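Oxidase (Sinorhizobium meliloti, PDB 4FFU) is a MaoC-like protein related to NodN, possibly a monoamine oxidase, whose activity is not firmly established. Local coordinates at residues V102-R115 and E156-E168. Sequence-based numbering, arbitrary orientation.
Sequences VAFSYGYDRLRFVR and EVVLAADHILIVE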
loop_
_atom_site.group_PDB
_atom_site.type_symbol
_atom_site.label_atom_id
_atom_site.label_comp_id
_atom_site.label_asym_id
_atom_site.label_seq_id
_atom_site.Cartn_x
_atom_site.Cartn_y
_atom_site.Cartn_z
ATOM N N VAL I 102 -11.631 20.512 -19.589
ATOM C CA VAL I 102 -12.455 21.715 -19.375
ATOM C C VAL I 102 -13.600 21.564 -18.345
ATOM O O VAL I 102 -14.389 22.489 -18.159
ATOM C CB VAL I 102 -12.934 22.365 -20.700
ATOM C CG1 VAL I 102 -11.739 22.609 -21.627
ATOM C CG2 VAL I 102 -14.005 21.523 -21.395
ATOM N N ALA I 103 -13.671 20.417 -17.677
ATOM C CA ALA I 103 -14.682 20.181 -16.629
ATOM C C ALA I 103 -14.088 20.228 -15.228
ATOM O O ALA I 103 -13.065 19.571 -14.967
ATOM C CB ALA I 103 -15.381 18.848 -16.861
ATOM N N PHE I 104 -14.713 20.995 -14.333
ATOM C CA PHE I 104 -14.319 21.040 -12.918
ATOM C C PHE I 104 -15.338 20.270 -12.073
ATOM O O PHE I 104 -16.539 20.490 -12.216
ATOM C CB PHE I 104 -14.286 22.502 -12.457
ATOM C CG PHE I 104 -14.147 22.687 -10.963
ATOM C CD1 PHE I 104 -12.929 22.423 -10.324
ATOM C CD2 PHE I 104 -15.209 23.178 -10.205
ATOM C CE1 PHE I 104 -12.796 22.611 -8.950
ATOM C CE2 PHE I 104 -15.080 23.372 -8.836
ATOM C CZ PHE I 104 -13.871 23.089 -8.207
ATOM N N SER I 105 -14.851 19.404 -11.184
ATOM C CA SER I 105 -15.728 18.660 -10.251
ATOM C C SER I 105 -16.181 19.502 -9.033
ATOM O O SER I 105 -15.403 19.816 -8.122
ATOM C CB SER I 105 -15.051 17.357 -9.817
ATOM O OG SER I 105 -15.816 16.651 -8.850
ATOM N N TYR I 106 -17.452 19.875 -9.033
ATOM C CA TYR I 106 -18.003 20.817 -8.087
ATOM C C TYR I 106 -18.466 20.070 -6.826
ATOM O O TYR I 106 -18.304 20.560 -5.708
ATOM C CB TYR I 106 -19.176 21.555 -8.754
ATOM C CG TYR I 106 -19.948 22.472 -7.858
ATOM C CD1 TYR I 106 -19.512 23.782 -7.605
ATOM C CD2 TYR I 106 -21.121 22.044 -7.271
ATOM C CE1 TYR I 106 -20.249 24.625 -6.785
ATOM C CE2 TYR I 106 -21.861 22.875 -6.457
ATOM C CZ TYR I 106 -21.421 24.151 -6.213
ATOM O OH TYR I 106 -22.195 24.929 -5.393
ATOM N N GLY I 107 -19.008 18.873 -7.020
ATOM C CA GLY I 107 -19.477 18.040 -5.902
ATOM C C GLY I 107 -20.450 16.996 -6.391
ATOM O O GLY I 107 -20.527 16.737 -7.600
ATOM N N TYR I 108 -21.186 16.397 -5.460
ATOM C CA TYR I 108 -22.152 15.343 -5.786
ATOM C C TYR I 108 -23.437 15.608 -5.019
ATOM O O TYR I 108 -23.396 16.080 -3.871
ATOM C CB TYR I 108 -21.640 13.961 -5.378
ATOM C CG TYR I 108 -20.487 13.434 -6.213
ATOM C CD1 TYR I 108 -19.194 13.886 -5.996
ATOM C CD2 TYR I 108 -20.705 12.461 -7.205
ATOM C CE1 TYR I 108 -18.128 13.418 -6.763
ATOM C CE2 TYR I 108 -19.651 11.977 -7.963
ATOM C CZ TYR I 108 -18.373 12.455 -7.733
ATOM O OH TYR I 108 -17.320 12.000 -8.489
ATOM N N ASP I 109 -24.561 15.297 -5.650
ATOM C CA ASP I 109 -25.864 15.316 -4.980
ATOM C C ASP I 109 -26.391 13.894 -4.869
ATOM O O ASP I 109 -26.037 13.026 -5.684
ATOM C CB ASP I 109 -26.867 16.158 -5.780
ATOM C CG ASP I 109 -26.742 17.650 -5.528
ATOM O OD1 ASP I 109 -26.083 18.093 -4.562
ATOM O OD2 ASP I 109 -27.354 18.404 -6.317
ATOM N N ARG I 110 -27.223 13.651 -3.855
ATOM C CA ARG I 110 -27.982 12.394 -3.745
ATOM C C ARG I 110 -27.120 11.138 -3.829
ATOM O O ARG I 110 -27.422 10.207 -4.567
ATOM C CB ARG I 110 -29.126 12.355 -4.781
ATOM C CG ARG I 110 -30.285 13.227 -4.347
ATOM C CD ARG I 110 -31.287 13.513 -5.465
ATOM N NE ARG I 110 -31.455 14.965 -5.495
ATOM C CZ ARG I 110 -30.748 15.778 -6.282
ATOM N NH1 ARG I 110 -30.924 17.093 -6.221
ATOM N NH2 ARG I 110 -29.873 15.273 -7.150
ATOM N N LEU I 111 -26.010 11.137 -3.086
ATOM C CA LEU I 111 -25.197 9.925 -2.945
ATOM C C LEU I 111 -26.005 8.935 -2.081
ATOM O O LEU I 111 -26.360 9.258 -0.938
ATOM C CB LEU I 111 -23.843 10.269 -2.275
ATOM C CG LEU I 111 -22.946 9.102 -1.825
ATOM C CD1 LEU I 111 -22.776 8.035 -2.901
ATOM C CD2 LEU I 111 -21.585 9.620 -1.318
ATOM N N ARG I 112 -26.286 7.751 -2.620
ATOM C CA ARG I 112 -27.111 6.770 -1.939
ATOM C C ARG I 112 -26.421 5.420 -1.906
ATOM O O ARG I 112 -25.894 4.946 -2.928
ATOM C CB ARG I 112 -28.489 6.627 -2.641
ATOM C CG ARG I 112 -29.300 7.934 -2.694
ATOM C CD ARG I 112 -29.799 8.333 -1.309
ATOM N NE ARG I 112 -30.549 9.593 -1.297
ATOM C CZ ARG I 112 -30.054 10.791 -0.982
ATOM N NH1 ARG I 112 -28.773 10.948 -0.655
ATOM N NH2 ARG I 112 -30.867 11.855 -0.989
ATOM N N PHE I 113 -26.429 4.800 -0.730
ATOM C CA PHE I 113 -25.908 3.445 -0.557
ATOM C C PHE I 113 -27.058 2.482 -0.737
ATOM O O PHE I 113 -27.858 2.271 0.164
ATOM C CB PHE I 113 -25.276 3.292 0.823
ATOM C CG PHE I 113 -24.172 4.263 1.051
ATOM C CD1 PHE I 113 -23.089 4.328 0.151
ATOM C CD2 PHE I 113 -24.220 5.156 2.118
ATOM C CE1 PHE I 113 -22.062 5.255 0.337
ATOM C CE2 PHE I 113 -23.185 6.070 2.308
ATOM C CZ PHE I 113 -22.112 6.120 1.427
ATOM N N VAL I 114 -27.154 1.936 -1.932
ATOM C CA VAL I 114 -28.359 1.194 -2.337
ATOM C C VAL I 114 -28.348 -0.272 -1.891
ATOM O O VAL I 114 -29.383 -0.801 -1.438
ATOM C CB VAL I 114 -28.608 1.310 -3.854
ATOM C CG1 VAL I 114 -29.940 0.634 -4.243
ATOM C CG2 VAL I 114 -28.637 2.778 -4.254
ATOM N N ARG I 115 -27.187 -0.921 -2.007
ATOM C CA ARG I 115 -27.016 -2.315 -1.579
ATOM C C ARG I 115 -25.622 -2.511 -0.999
ATOM O O ARG I 115 -24.658 -1.843 -1.447
ATOM C CB ARG I 115 -27.196 -3.293 -2.762
ATOM C CG ARG I 115 -28.584 -3.327 -3.380
ATOM C CD ARG I 115 -28.651 -4.333 -4.528
ATOM N NE ARG I 115 -30.039 -4.605 -4.912
ATOM C CZ ARG I 115 -30.811 -3.773 -5.592
ATOM N NH1 ARG I 115 -30.352 -2.595 -6.026
ATOM N NH2 ARG I 115 -32.062 -4.147 -5.869
ATOM N N GLU I 156 -27.285 -5.345 -10.288
ATOM C CA GLU I 156 -27.996 -4.552 -9.287
ATOM C C GLU I 156 -27.258 -3.252 -8.987
ATOM O O GLU I 156 -26.037 -3.265 -8.831
ATOM C CB GLU I 156 -28.148 -5.366 -8.006
ATOM C CG GLU I 156 -28.897 -6.684 -8.207
ATOM C CD GLU I 156 -28.712 -7.641 -7.041
ATOM O OE1 GLU I 156 -27.707 -7.526 -6.294
ATOM O OE2 GLU I 156 -29.573 -8.533 -6.873
ATOM N N VAL I 157 -27.995 -2.146 -8.868
ATOM C CA VAL I 157 -27.372 -0.883 -8.423
ATOM C C VAL I 157 -26.953 -1.031 -6.966
ATOM O O VAL I 157 -27.775 -1.381 -6.113
ATOM C CB VAL I 157 -28.326 0.325 -8.563
ATOM C CG1 VAL I 157 -27.642 1.607 -8.072
ATOM C CG2 VAL I 157 -28.715 0.516 -10.015
ATOM N N VAL I 158 -25.679 -0.768 -6.657
ATOM C CA VAL I 158 -25.237 -0.809 -5.252
ATOM C C VAL I 158 -25.002 0.604 -4.695
ATOM O O VAL I 158 -25.064 0.807 -3.468
ATOM C CB VAL I 158 -23.984 -1.694 -5.053
ATOM C CG1 VAL I 158 -24.294 -3.104 -5.560
ATOM C CG2 VAL I 158 -22.780 -1.108 -5.798
ATOM N N LEU I 159 -24.736 1.556 -5.595
ATOM C CA LEU I 159 -24.543 2.953 -5.220
ATOM C C LEU I 159 -24.953 3.871 -6.386
ATOM O O LEU I 159 -24.754 3.546 -7.569
ATOM C CB LEU I 159 -23.043 3.160 -4.857
ATOM C CG LEU I 159 -22.631 4.544 -4.364
ATOM C CD1 LEU I 159 -21.444 4.393 -3.388
ATOM C CD2 LEU I 159 -22.278 5.484 -5.523
ATOM N N ALA I 160 -25.510 5.026 -6.056
ATOM C CA ALA I 160 -25.849 6.015 -7.071
ATOM C C ALA I 160 -25.481 7.380 -6.545
ATOM O O ALA I 160 -25.479 7.590 -5.341
ATOM C CB ALA I 160 -27.341 5.962 -7.384
ATOM N N ALA I 161 -25.157 8.295 -7.450
ATOM C CA ALA I 161 -24.843 9.674 -7.075
ATOM C C ALA I 161 -24.930 10.533 -8.317
ATOM O O ALA I 161 -24.635 10.054 -9.408
ATOM C CB ALA I 161 -23.441 9.766 -6.504
ATOM N N ASP I 162 -25.280 11.804 -8.136
ATOM C CA ASP I 162 -25.284 12.781 -9.227
ATOM C C ASP I 162 -24.046 13.656 -9.160
ATOM O O ASP I 162 -23.883 14.443 -8.217
ATOM C CB ASP I 162 -26.537 13.661 -9.146
ATOM C CG ASP I 162 -27.817 12.884 -9.398
ATOM O OD1 ASP I 162 -27.751 11.815 -10.034
ATOM O OD2 ASP I 162 -28.887 13.340 -8.917
ATOM N N HIS I 163 -23.152 13.503 -10.131
ATOM C CA HIS I 163 -21.898 14.256 -10.150
ATOM C C HIS I 163 -22.128 15.584 -10.866
ATOM O O HIS I 163 -22.594 15.616 -12.019
ATOM C CB HIS I 163 -20.820 13.435 -10.851
ATOM C CG HIS I 163 -19.451 14.022 -10.761
ATOM N ND1 HIS I 163 -18.418 13.602 -11.569
ATOM C CD2 HIS I 163 -18.931 14.964 -9.938
ATOM C CE1 HIS I 163 -17.318 14.267 -11.253
ATOM N NE2 HIS I 163 -17.604 15.099 -10.267
ATOM N N ILE I 164 -21.826 16.674 -10.170
ATOM C CA ILE I 164 -22.004 17.999 -10.713
ATOM C C ILE I 164 -20.682 18.524 -11.261
ATOM O O ILE I 164 -19.694 18.686 -10.521
ATOM C CB ILE I 164 -22.533 19.009 -9.660
ATOM C CG1 ILE I 164 -23.840 18.513 -9.039
ATOM C CG2 ILE I 164 -22.733 20.369 -10.313
ATOM C CD1 ILE I 164 -24.153 19.189 -7.721
ATOM N N LEU I 165 -20.692 18.822 -12.551
ATOM C CA LEU I 165 -19.536 19.368 -13.242
ATOM C C LEU I 165 -19.786 20.805 -13.661
ATOM O O LEU I 165 -20.891 21.156 -14.100
ATOM C CB LEU I 165 -19.269 18.547 -14.518
ATOM C CG LEU I 165 -18.957 17.071 -14.371
ATOM C CD1 LEU I 165 -18.767 16.464 -15.762
ATOM C CD2 LEU I 165 -17.697 16.918 -13.502
ATOM N N ILE I 166 -18.769 21.650 -13.508
ATOM C CA ILE I 166 -18.817 23.002 -14.067
ATOM C C ILE I 166 -17.946 22.952 -15.322
ATOM O O ILE I 166 -16.723 22.725 -15.231
ATOM C CB ILE I 166 -18.298 24.060 -13.073
ATOM C CG1 ILE I 166 -19.207 24.118 -11.840
ATOM C CG2 ILE I 166 -18.195 25.447 -13.732
ATOM C CD1 ILE I 166 -18.737 25.111 -10.798
ATOM N N VAL I 167 -18.578 23.123 -16.482
ATOM C CA VAL I 167 -17.920 22.875 -17.764
ATOM C C VAL I 167 -17.787 24.187 -18.550
ATOM O O VAL I 167 -18.765 24.900 -18.740
ATOM C CB VAL I 167 -18.677 21.829 -18.615
ATOM C CG1 VAL I 167 -17.870 21.483 -19.867
ATOM C CG2 VAL I 167 -18.965 20.568 -17.790
ATOM N N GLU I 168 -16.557 24.501 -18.966
ATOM C CA GLU I 168 -16.287 25.662 -19.825
ATOM C C GLU I 168 -17.116 25.636 -21.101
ATOM O O GLU I 168 -17.284 24.583 -21.723
ATOM C CB GLU I 168 -14.810 25.705 -20.216
ATOM C CG GLU I 168 -13.867 26.083 -19.085
ATOM C CD GLU I 168 -12.406 26.040 -19.511
ATOM O OE1 GLU I 168 -12.123 26.255 -20.718
ATOM O OE2 GLU I 168 -11.537 25.800 -18.638
#
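Y108 and H163 lie flat on each other in an offset stack, ring planes only 5° apart and centroids 4.2 Å from each other. The tyrosine OH sits over the centre of the imidazole, and L165 CD2 covers the opposite face of that ring. At its edge H163 NE2 shares a 2.8 Å hydrogen bond with S105 OG, which fixes the ring's rotation; the serine reaches it because OG stands anti to its backbone nitrogen (chi1 176°). Without the phenol ring, with an alanine at Y108, H163 would probably lose the cover on one face and be held mainly by S105 and L165. Further along this face, L159 bridges two neighbours, sending CD2 to L111 CD1 (3.7 Å) and CD1 to the edge of the F113 ring.

The other face carries I164, I166 and D162. I166 CD1 meets Y106 CD1 at 3.5 Å and the edge of the F104 ring, while I164 extends CD1 to the carboxylate of D109. R110, its chain kinked at CG-CD (chi3 -128°), brings NH2 to D162 OD2 at 2.8 Å; the salt bridge is close, but the N-H is poorly aimed, so the hydrogen bond is weak. D162 OD1 also pairs with R147, and D109 OD1 with R112 of the second subunit.

Near the end of the ladder, R115 lays one guanidinium face over E156 CB and gives NH1 in plane to a lone pair of V157 O (2.8 Å). The strands form an antiparallel ladder whose register slips at two beta bulges, Y106 and G107 facing I164 in a classic one. Strand 103-113, outermost in its own chain, continues the sheet into the second subunit; L111, L159 and Y108 pack on helix 84-93, as expected of the hot-dog fold of MaoC-like domains.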